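Local coordinates for protein argininosuccinate lyase (Chelativorans sp., PDB 6RXA) that acts as a C-N lyase (EDDS lyase) of the aspartase/fumarase superfamily and probably also cleaves argininosuccinate to fumarate and L-arginine, at residues 183-188 against 242-247; 152-157 against 354-359; 106-111 against 206-211. The protein carries 2 engineered substitutions. All blocks are in the same frame, centred on the assembly; numbering follows the deposited sequence.

Contact 1: residues 183-188 against 242-247; sequences LDRYRE and AFVNAV. With NA (sodium ion), chain F.
Y186 and V244 meet between two long, nearly antiparallel helices of the central bundle of the aspartase/fumarase fold; the segment axes approach to 10.1 Å at 170°. The tyrosine can be followed outward. From CB, CG is set anti to the carbonyl carbon (chi1 -84°), and the ring runs on past the valine, the two side chains sliding by in opposite directions. V244 CG1 lies over the ring centre, 3.4 Å from the centroid, a CH-pi contact that touches every ring carbon and is closest at CE1. Beyond the ring, Y186 OH donates to N245 OD1 at 2.8 Å, with a C=O...donor angle of 132° and the donor tilted out of the carbonyl plane. A phenylalanine here would probably keep the face over V244 but leave N245 OD1 without this donor. One residue earlier, R185 CB touches V244 CG1 at 3.7 Å and R185 CD meets V247 CG1 at 4.0 Å, whereas the arginine's NE forms a salt bridge with E240 of the second subunit. E188 OE1 binds a sodium ion at 2.3 Å, and E188 of the second subunit binds it too. Water 1, another ligand of that sodium, donates to R185 O at 2.9 Å.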
loop_
_atom_site.group_PDB
_atom_site.type_symbol
_atom_site.label_atom_id
_atom_site.label_comp_id
_atom_site.label_asym_id
_atom_site.label_seq_id
_atom_site.Cartn_x
_atom_site.Cartn_y
_atom_site.Cartn_z
ATOM N N LEU A 183 8.573 21.420 -3.058
ATOM C CA LEU A 183 8.667 22.458 -2.032
ATOM C C LEU A 183 7.315 23.137 -1.825
ATOM O O LEU A 183 6.930 23.422 -0.689
ATOM C CB LEU A 183 9.762 23.459 -2.394
ATOM C CG LEU A 183 11.180 22.933 -2.138
ATOM C CD1 LEU A 183 12.202 23.764 -2.870
ATOM C CD2 LEU A 183 11.519 22.883 -0.639
ATOM N N ASP A 184 6.572 23.388 -2.904
ATOM C CA ASP A 184 5.209 23.881 -2.751
ATOM C C ASP A 184 4.361 22.897 -1.942
ATOM O O ASP A 184 3.617 23.302 -1.041
ATOM C CB ASP A 184 4.562 24.133 -4.110
ATOM C CG ASP A 184 5.035 25.412 -4.778
ATOM O OD1 ASP A 184 5.446 26.373 -4.086
ATOM O OD2 ASP A 184 4.956 25.460 -6.030
ATOM N N ARG A 185 4.444 21.594 -2.252
ATOM C CA ARG A 185 3.640 20.627 -1.504
ATOM C C ARG A 185 3.951 20.700 -0.013
ATOM O O ARG A 185 3.048 20.652 0.833
ATOM C CB ARG A 185 3.899 19.196 -1.985
ATOM C CG ARG A 185 3.328 18.829 -3.334
ATOM C CD ARG A 185 3.581 17.307 -3.679
ATOM N NE ARG A 185 2.952 17.119 -4.963
ATOM C CZ ARG A 185 3.566 17.210 -6.133
ATOM N NH1 ARG A 185 4.893 17.319 -6.220
ATOM N NH2 ARG A 185 2.838 17.146 -7.226
ATOM N N TYR A 186 5.238 20.793 0.331
ATOM C CA TYR A 186 5.631 20.833 1.732
ATOM C C TYR A 186 5.214 22.136 2.416
ATOM O O TYR A 186 4.782 22.108 3.569
ATOM C CB TYR A 186 7.140 20.647 1.851
ATOM C CG TYR A 186 7.646 19.226 1.842
ATOM C CD1 TYR A 186 7.202 18.292 2.779
ATOM C CD2 TYR A 186 8.610 18.824 0.926
ATOM C CE1 TYR A 186 7.696 17.001 2.789
ATOM C CE2 TYR A 186 9.111 17.530 0.937
ATOM C CZ TYR A 186 8.648 16.629 1.860
ATOM O OH TYR A 186 9.160 15.350 1.855
ATOM N N ARG A 187 5.346 23.287 1.748
ATOM C CA ARG A 187 4.903 24.541 2.363
ATOM C C ARG A 187 3.385 24.579 2.533
ATOM O O ARG A 187 2.871 25.112 3.528
ATOM C CB ARG A 187 5.367 25.732 1.534
ATOM C CG ARG A 187 6.871 25.987 1.583
ATOM C CD ARG A 187 7.268 27.254 0.816
ATOM N NE ARG A 187 7.106 27.103 -0.626
ATOM C CZ ARG A 187 8.108 26.965 -1.493
ATOM N NH1 ARG A 187 9.381 26.977 -1.097
ATOM N NH2 ARG A 187 7.831 26.833 -2.777
ATOM N N GLU A 188 2.650 24.036 1.560
ATOM C CA GLU A 188 1.201 23.919 1.699
ATOM C C GLU A 188 0.839 23.065 2.900
ATOM O O GLU A 188 -0.070 23.410 3.671
ATOM C CB GLU A 188 0.622 23.312 0.420
ATOM C CG GLU A 188 0.719 24.232 -0.796
ATOM C CD GLU A 188 0.593 23.496 -2.119
ATOM O OE1 GLU A 188 0.254 22.300 -2.112
ATOM O OE2 GLU A 188 0.858 24.129 -3.163
ATOM N N ALA A 242 3.226 12.029 5.337
ATOM C CA ALA A 242 3.712 10.763 4.804
ATOM C C ALA A 242 3.642 10.738 3.282
ATOM O O ALA A 242 4.561 10.227 2.615
ATOM C CB ALA A 242 2.913 9.603 5.400
ATOM N N PHE A 243 2.568 11.282 2.705
ATOM C CA PHE A 243 2.459 11.286 1.255
ATOM C C PHE A 243 3.522 12.165 0.598
ATOM O O PHE A 243 4.147 11.762 -0.394
ATOM C CB PHE A 243 1.095 11.757 0.768
ATOM C CG PHE A 243 1.107 12.026 -0.699
ATOM C CD1 PHE A 243 1.188 10.968 -1.605
ATOM C CD2 PHE A 243 1.123 13.312 -1.185
ATOM C CE1 PHE A 243 1.256 11.196 -2.948
ATOM C CE2 PHE A 243 1.186 13.545 -2.548
ATOM C CZ PHE A 243 1.269 12.480 -3.430
ATOM N N VAL A 244 3.692 13.409 1.071
ATOM C CA VAL A 244 4.653 14.272 0.392
ATOM C C VAL A 244 6.043 13.644 0.472
ATOM O O VAL A 244 6.804 13.647 -0.505
ATOM C CB VAL A 244 4.621 15.724 0.904
ATOM C CG1 VAL A 244 5.578 16.572 0.053
ATOM C CG2 VAL A 244 3.217 16.286 0.832
ATOM N N ASN A 245 6.375 13.048 1.624
ATOM C CA ASN A 245 7.641 12.330 1.733
ATOM C C ASN A 245 7.735 11.245 0.664
ATOM O O ASN A 245 8.768 11.093 -0.001
ATOM C CB ASN A 245 7.780 11.691 3.113
ATOM C CG ASN A 245 8.093 12.675 4.222
ATOM O OD1 ASN A 245 8.192 13.894 4.023
ATOM N ND2 ASN A 245 8.242 12.131 5.430
ATOM N N ALA A 246 6.669 10.460 0.493
ATOM C CA ALA A 246 6.719 9.355 -0.455
ATOM C C ALA A 246 6.857 9.851 -1.892
ATOM O O ALA A 246 7.616 9.281 -2.684
ATOM C CB ALA A 246 5.492 8.462 -0.332
ATOM N N VAL A 247 6.088 10.875 -2.272
ATOM C CA VAL A 247 6.154 11.328 -3.667
ATOM C C VAL A 247 7.479 12.028 -3.961
ATOM O O VAL A 247 8.107 11.786 -5.001
ATOM C CB VAL A 247 4.913 12.146 -4.089
ATOM C CG1 VAL A 247 4.956 13.564 -3.549
ATOM C CG2 VAL A 247 4.802 12.151 -5.626
HETATM NA NA NA F . -1.071 20.688 -1.220
HETATM O O HOH W 1 0.535 19.517 0.093
HETATM O O HOH W 2 -2.541 19.212 -2.376
#

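Contact 2: residues 152-157 against 354-359; sequences TVMVVY and ERMRQY
M356 sets its side chain against T152, V153 and M154 where the short helix 353-362 packs on the first strand of the 153-158/161-167 antiparallel hairpin. The segment axes pass 6.3 Å apart at 58°. In the first shell M356 CB sits 3.3 Å from V153 O and 3.8 Å from M154 CB. From there the two methionines, each extended beyond CG, run side by side in the same direction, so that M154 SD comes to M356 CE at 3.8 Å. M154 CG stands between its backbone N and carbonyl carbon (chi1 73°), which lays the thioether alongside its neighbour. T152 CG2 meets M356 SD at 3.7 Å, while toward the outside V153 CG1 touches CG of the exposed R357 at 3.8 Å. In the next shell, backbone bonds to I166, A163 and Q164 hold the strand in its hairpin, T152 OG1 is bonded to H149, and Y359 OH bonds to Y267 O. The strand runs on to T158, where fumarate is known to bind. No direct hydrogen bond joins the two segments; instead water 3 accepts from V155 N at 2.8 Å and donates to M356 O at 2.9 Å.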
loop_
_atom_site.group_PDB
_atom_site.type_symbol
_atom_site.label_atom_id
_atom_site.label_comp_id
_atom_site.label_asym_id
_atom_site.label_seq_id
_atom_site.Cartn_x
_atom_site.Cartn_y
_atom_site.Cartn_z
ATOM N N THR A 152 27.376 20.350 -21.933
ATOM C CA THR A 152 27.689 18.929 -21.779
ATOM C C THR A 152 26.652 18.118 -22.554
ATOM O O THR A 152 25.671 17.613 -22.010
ATOM C CB THR A 152 27.729 18.561 -20.301
ATOM O OG1 THR A 152 28.739 19.349 -19.658
ATOM C CG2 THR A 152 28.065 17.097 -20.112
ATOM N N VAL A 153 26.893 17.989 -23.863
ATOM C CA VAL A 153 25.955 17.272 -24.722
ATOM C C VAL A 153 25.894 15.797 -24.342
ATOM O O VAL A 153 26.915 15.149 -24.088
ATOM C CB VAL A 153 26.329 17.484 -26.199
ATOM C CG1 VAL A 153 27.697 16.920 -26.508
ATOM C CG2 VAL A 153 25.285 16.844 -27.118
ATOM N N MET A 154 24.677 15.257 -24.311
ATOM C CA MET A 154 24.452 13.865 -23.948
ATOM C C MET A 154 23.055 13.518 -24.436
ATOM O O MET A 154 22.264 14.403 -24.760
ATOM C CB MET A 154 24.554 13.650 -22.443
ATOM C CG MET A 154 23.375 14.206 -21.658
ATOM S SD MET A 154 23.518 13.862 -19.883
ATOM C CE MET A 154 21.819 14.138 -19.361
ATOM N N VAL A 155 22.745 12.225 -24.470
ATOM C CA VAL A 155 21.406 11.822 -24.878
ATOM C C VAL A 155 20.465 11.799 -23.679
ATOM O O VAL A 155 20.854 11.514 -22.541
ATOM C CB VAL A 155 21.393 10.470 -25.626
ATOM C CG1 VAL A 155 22.376 10.498 -26.785
ATOM C CG2 VAL A 155 21.712 9.325 -24.678
ATOM N N VAL A 156 19.206 12.110 -23.948
ATOM C CA VAL A 156 18.103 11.820 -23.043
ATOM C C VAL A 156 17.470 10.504 -23.488
ATOM O O VAL A 156 17.484 10.149 -24.675
ATOM C CB VAL A 156 17.079 12.975 -23.010
ATOM C CG1 VAL A 156 16.309 13.073 -24.314
ATOM C CG2 VAL A 156 16.111 12.801 -21.820
ATOM N N TYR A 157 16.900 9.778 -22.528
ATOM C CA TYR A 157 16.273 8.482 -22.748
ATOM C C TYR A 157 14.764 8.591 -22.586
ATOM O O TYR A 157 14.263 9.374 -21.774
ATOM C CB TYR A 157 16.798 7.449 -21.716
ATOM C CG TYR A 157 18.272 7.187 -21.872
ATOM C CD1 TYR A 157 19.210 8.008 -21.257
ATOM C CD2 TYR A 157 18.725 6.146 -22.671
ATOM C CE1 TYR A 157 20.559 7.796 -21.433
ATOM C CE2 TYR A 157 20.066 5.925 -22.858
ATOM C CZ TYR A 157 20.986 6.758 -22.238
ATOM O OH TYR A 157 22.337 6.553 -22.422
ATOM N N GLU A 354 33.281 12.993 -23.012
ATOM C CA GLU A 354 33.611 12.465 -24.333
ATOM C C GLU A 354 32.691 11.310 -24.705
ATOM O O GLU A 354 32.213 11.233 -25.844
ATOM C CB GLU A 354 35.073 12.014 -24.380
ATOM C CG GLU A 354 36.092 13.132 -24.499
ATOM C CD GLU A 354 37.458 12.626 -24.948
ATOM O OE1 GLU A 354 37.518 11.568 -25.612
ATOM O OE2 GLU A 354 38.472 13.286 -24.636
ATOM N N ARG A 355 32.440 10.398 -23.770
ATOM C CA ARG A 355 31.563 9.271 -24.071
ATOM C C ARG A 355 30.128 9.741 -24.276
ATOM O O ARG A 355 29.426 9.233 -25.158
ATOM C CB ARG A 355 31.671 8.230 -22.959
ATOM C CG ARG A 355 30.883 6.955 -23.157
ATOM C CD ARG A 355 31.573 5.887 -24.000
ATOM N NE ARG A 355 32.916 5.411 -23.612
ATOM C CZ ARG A 355 33.440 5.309 -22.385
ATOM N NH1 ARG A 355 32.795 5.698 -21.293
ATOM N NH2 ARG A 355 34.669 4.824 -22.267
ATOM N N MET A 356 29.672 10.709 -23.480
ATOM C CA MET A 356 28.338 11.267 -23.676
ATOM C C MET A 356 28.183 11.810 -25.092
ATOM O O MET A 356 27.196 11.520 -25.776
ATOM C CB MET A 356 28.098 12.393 -22.672
ATOM C CG MET A 356 27.789 11.944 -21.252
ATOM S SD MET A 356 27.653 13.372 -20.159
ATOM C CE MET A 356 26.937 12.621 -18.701
ATOM N N ARG A 357 29.160 12.596 -25.544
ATOM C CA ARG A 357 29.115 13.134 -26.902
ATOM C C ARG A 357 29.177 12.016 -27.934
ATOM O O ARG A 357 28.468 12.058 -28.951
ATOM C CB ARG A 357 30.277 14.103 -27.103
ATOM C CG ARG A 357 30.257 14.847 -28.430
ATOM C CD ARG A 357 31.516 15.741 -28.554
ATOM N NE ARG A 357 31.982 16.257 -27.259
ATOM C CZ ARG A 357 33.123 15.907 -26.654
ATOM N NH1 ARG A 357 33.435 16.434 -25.475
ATOM N NH2 ARG A 357 33.959 15.045 -27.221
ATOM N N GLN A 358 30.019 11.005 -27.699
ATOM C CA GLN A 358 30.136 9.906 -28.651
ATOM C C GLN A 358 28.792 9.224 -28.872
ATOM O O GLN A 358 28.369 9.009 -30.012
ATOM C CB GLN A 358 31.157 8.882 -28.155
ATOM C CG GLN A 358 31.302 7.677 -29.058
ATOM C CD GLN A 358 32.317 6.673 -28.549
ATOM O OE1 GLN A 358 32.813 6.782 -27.425
ATOM N NE2 GLN A 358 32.632 5.685 -29.376
ATOM N N TYR A 359 28.114 8.844 -27.790
ATOM C CA TYR A 359 26.807 8.223 -27.941
ATOM C C TYR A 359 25.858 9.140 -28.705
ATOM O O TYR A 359 25.155 8.698 -29.618
ATOM C CB TYR A 359 26.213 7.898 -26.580
ATOM C CG TYR A 359 26.867 6.763 -25.838
ATOM C CD1 TYR A 359 27.806 5.939 -26.438
ATOM C CD2 TYR A 359 26.551 6.523 -24.523
ATOM C CE1 TYR A 359 28.395 4.889 -25.731
ATOM C CE2 TYR A 359 27.117 5.480 -23.826
ATOM C CZ TYR A 359 28.035 4.675 -24.413
ATOM O OH TYR A 359 28.607 3.641 -23.690
HETATM O O HOH W 3 24.914 10.486 -24.278
#

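Contact 3: residues 106-111 against 206-211; sequences MHIGRS and TGWPLN. With FMT (formic acid), chain B.
In the loop that leads into the substrate pocket at S111, I108 and G109 pack against T206, W208 and L210 of a second loop. Residues H107 to R110 form a type II beta turn, closed by R110 N bonding to H107 O at 3.1 Å. I108 meets the indole: its CG2 methyl, anti to the backbone N, stands over the indole face of W208, 3.4 Å from the centroid of the five-membered ring and 8° off its normal, a CH-pi contact. G109 has a phi of 74°, which favours glycine, and the packing agrees, since a beta carbon there would fall 3.0 Å from L210 CD2. Without one, the chain closes in, G109 O reaching L210 CD1 at 3.5 Å and G109 CA reaching T206 OG1 at 3.8 Å. The partner loop is shaped from within. W208 N donates to T206 OG1 at 3.1 Å and 168°, an ST turn, and P209 centres an inverse gamma turn in which L210 N bonds to W208 O. The indole is fixed further by the second subunit, where D372 accepts from NE1 and R376 makes a cation-pi contact.

Beyond the turn S111, a residue seen to bind succinate and fumarate, makes a weak 2.9 Å hydrogen bond from OG to formate O1. R112 and, from the fourth subunit, S280 and S281 complete the grip on the formate, so the pocket is built across subunits. S111 is also the N-cap of helix 112-147, and N211 that of helix 212-218. Helix 35-56 supports both loops, H50 bonding to I108 O while M53 and L54 touch L210; M106 packs on helices 88-99 and 62-79.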
loop_
_atom_site.group_PDB
_atom_site.type_symbol
_atom_site.label_atom_id
_atom_site.label_comp_id
_atom_site.label_asym_id
_atom_site.label_seq_id
_atom_site.Cartn_x
_atom_site.Cartn_y
_atom_site.Cartn_z
ATOM N N MET A 106 -1.883 21.517 36.706
ATOM C CA MET A 106 -1.440 21.808 35.349
ATOM C C MET A 106 -2.323 21.134 34.303
ATOM O O MET A 106 -2.225 21.473 33.123
ATOM C CB MET A 106 0.034 21.439 35.124
ATOM C CG MET A 106 0.349 19.954 34.937
ATOM S SD MET A 106 1.876 19.749 33.969
ATOM C CE MET A 106 2.225 18.023 34.288
ATOM N N HIS A 107 -3.176 20.196 34.704
ATOM C CA HIS A 107 -4.051 19.515 33.758
ATOM C C HIS A 107 -5.428 20.157 33.665
ATOM O O HIS A 107 -6.273 19.671 32.911
ATOM C CB HIS A 107 -4.196 18.041 34.130
ATOM C CG HIS A 107 -4.360 17.128 32.949
ATOM N ND1 HIS A 107 -3.527 17.173 31.853
ATOM C CD2 HIS A 107 -5.256 16.145 32.698
ATOM C CE1 HIS A 107 -3.901 16.256 30.977
ATOM N NE2 HIS A 107 -4.941 15.612 31.471
ATOM N N ILE A 108 -5.678 21.239 34.408
ATOM C CA ILE A 108 -6.974 21.903 34.327
ATOM C C ILE A 108 -7.260 22.319 32.890
ATOM O O ILE A 108 -6.440 22.974 32.233
ATOM C CB ILE A 108 -7.019 23.098 35.293
ATOM C CG1 ILE A 108 -7.103 22.604 36.739
ATOM C CG2 ILE A 108 -8.201 23.994 34.949
ATOM C CD1 ILE A 108 -6.878 23.708 37.782
ATOM N N GLY A 109 -8.437 21.948 32.396
ATOM C CA GLY A 109 -8.857 22.340 31.065
ATOM C C GLY A 109 -8.175 21.625 29.918
ATOM O O GLY A 109 -8.287 22.071 28.778
ATOM N N ARG A 110 -7.502 20.504 30.177
ATOM C CA ARG A 110 -6.659 19.840 29.190
ATOM C C ARG A 110 -6.853 18.335 29.289
ATOM O O ARG A 110 -7.436 17.818 30.244
ATOM C CB ARG A 110 -5.184 20.213 29.448
ATOM C CG ARG A 110 -4.203 19.790 28.401
ATOM C CD ARG A 110 -2.819 20.315 28.755
ATOM N NE ARG A 110 -2.274 19.739 29.979
ATOM C CZ ARG A 110 -0.986 19.820 30.301
ATOM N NH1 ARG A 110 -0.151 20.432 29.478
ATOM N NH2 ARG A 110 -0.529 19.269 31.415
ATOM N N SER A 111 -6.361 17.629 28.273
ATOM C CA SER A 111 -6.417 16.180 28.211
ATOM C C SER A 111 -5.105 15.670 27.647
ATOM O O SER A 111 -4.358 16.408 26.998
ATOM C CB SER A 111 -7.582 15.763 27.292
ATOM O OG SER A 111 -7.601 14.385 26.954
ATOM N N THR A 206 -14.027 22.694 27.090
ATOM C CA THR A 206 -14.023 22.736 28.542
ATOM C C THR A 206 -14.810 23.946 29.005
ATOM O O THR A 206 -14.924 24.940 28.285
ATOM C CB THR A 206 -12.583 22.800 29.080
ATOM O OG1 THR A 206 -12.603 22.913 30.508
ATOM C CG2 THR A 206 -11.838 23.993 28.522
ATOM N N GLY A 207 -15.341 23.850 30.219
ATOM C CA GLY A 207 -15.937 25.006 30.859
ATOM C C GLY A 207 -14.952 25.978 31.466
ATOM O O GLY A 207 -15.345 27.092 31.829
ATOM N N TRP A 208 -13.678 25.602 31.585
ATOM C CA TRP A 208 -12.682 26.543 32.072
ATOM C C TRP A 208 -12.436 27.627 31.024
ATOM O O TRP A 208 -12.393 27.332 29.827
ATOM C CB TRP A 208 -11.372 25.817 32.396
ATOM C CG TRP A 208 -11.481 24.936 33.593
ATOM C CD1 TRP A 208 -11.677 23.587 33.604
ATOM C CD2 TRP A 208 -11.413 25.348 34.955
ATOM N NE1 TRP A 208 -11.740 23.132 34.898
ATOM C CE2 TRP A 208 -11.581 24.194 35.747
ATOM C CE3 TRP A 208 -11.229 26.581 35.587
ATOM C CZ2 TRP A 208 -11.567 24.240 37.139
ATOM C CZ3 TRP A 208 -11.215 26.627 36.972
ATOM C CH2 TRP A 208 -11.380 25.460 37.732
ATOM N N PRO A 209 -12.258 28.886 31.443
ATOM C CA PRO A 209 -12.145 29.981 30.454
ATOM C C PRO A 209 -10.740 30.113 29.874
ATOM O O PRO A 209 -9.983 31.040 30.159
ATOM C CB PRO A 209 -12.573 31.206 31.272
ATOM C CG PRO A 209 -12.144 30.888 32.659
ATOM C CD PRO A 209 -12.348 29.390 32.825
ATOM N N LEU A 210 -10.379 29.173 29.006
ATOM C CA LEU A 210 -9.063 29.213 28.388
ATOM C C LEU A 210 -9.009 30.320 27.343
ATOM O O LEU A 210 -10.030 30.732 26.778
ATOM C CB LEU A 210 -8.766 27.876 27.713
ATOM C CG LEU A 210 -9.002 26.617 28.560
ATOM C CD1 LEU A 210 -8.526 25.384 27.792
ATOM C CD2 LEU A 210 -8.320 26.714 29.924
ATOM N N ASN A 211 -7.801 30.789 27.071
ATOM C CA ASN A 211 -7.531 31.647 25.921
ATOM C C ASN A 211 -6.725 30.809 24.932
ATOM O O ASN A 211 -5.495 30.708 25.040
ATOM C CB ASN A 211 -6.788 32.917 26.310
ATOM C CG ASN A 211 -6.557 33.833 25.125
ATOM O OD1 ASN A 211 -6.744 33.438 23.973
ATOM N ND2 ASN A 211 -6.134 35.060 25.401
HETATM C C FMT B . -7.426 11.337 27.899
HETATM O O1 FMT B . -8.436 11.959 28.197
HETATM O O2 FMT B . -7.114 10.322 28.512
#

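How the contacts relate
Along the chain the segments come as 106-111, 152-157, 183-188, 206-211, 242-247 and 354-359. Contact 1 is therefore nested within the span closed by contact 2, whereas contact 3 interleaves with both. Contact 1 lies near the middle of the elongated chain, with its centre about 33 Å from that of contact 2 and about 34 Å from that of contact 3; the centres of those two are about 67 Å apart, on opposite sides of the chain's centre. Helices connect them: 112-147 starts directly after 106-111 and is touched by Y186, and 168-193 follows the hairpin of contact 2 and carries 183-188. All three contacts also touch the second subunit, which is thus met near the middle of the chain and on both sides of it.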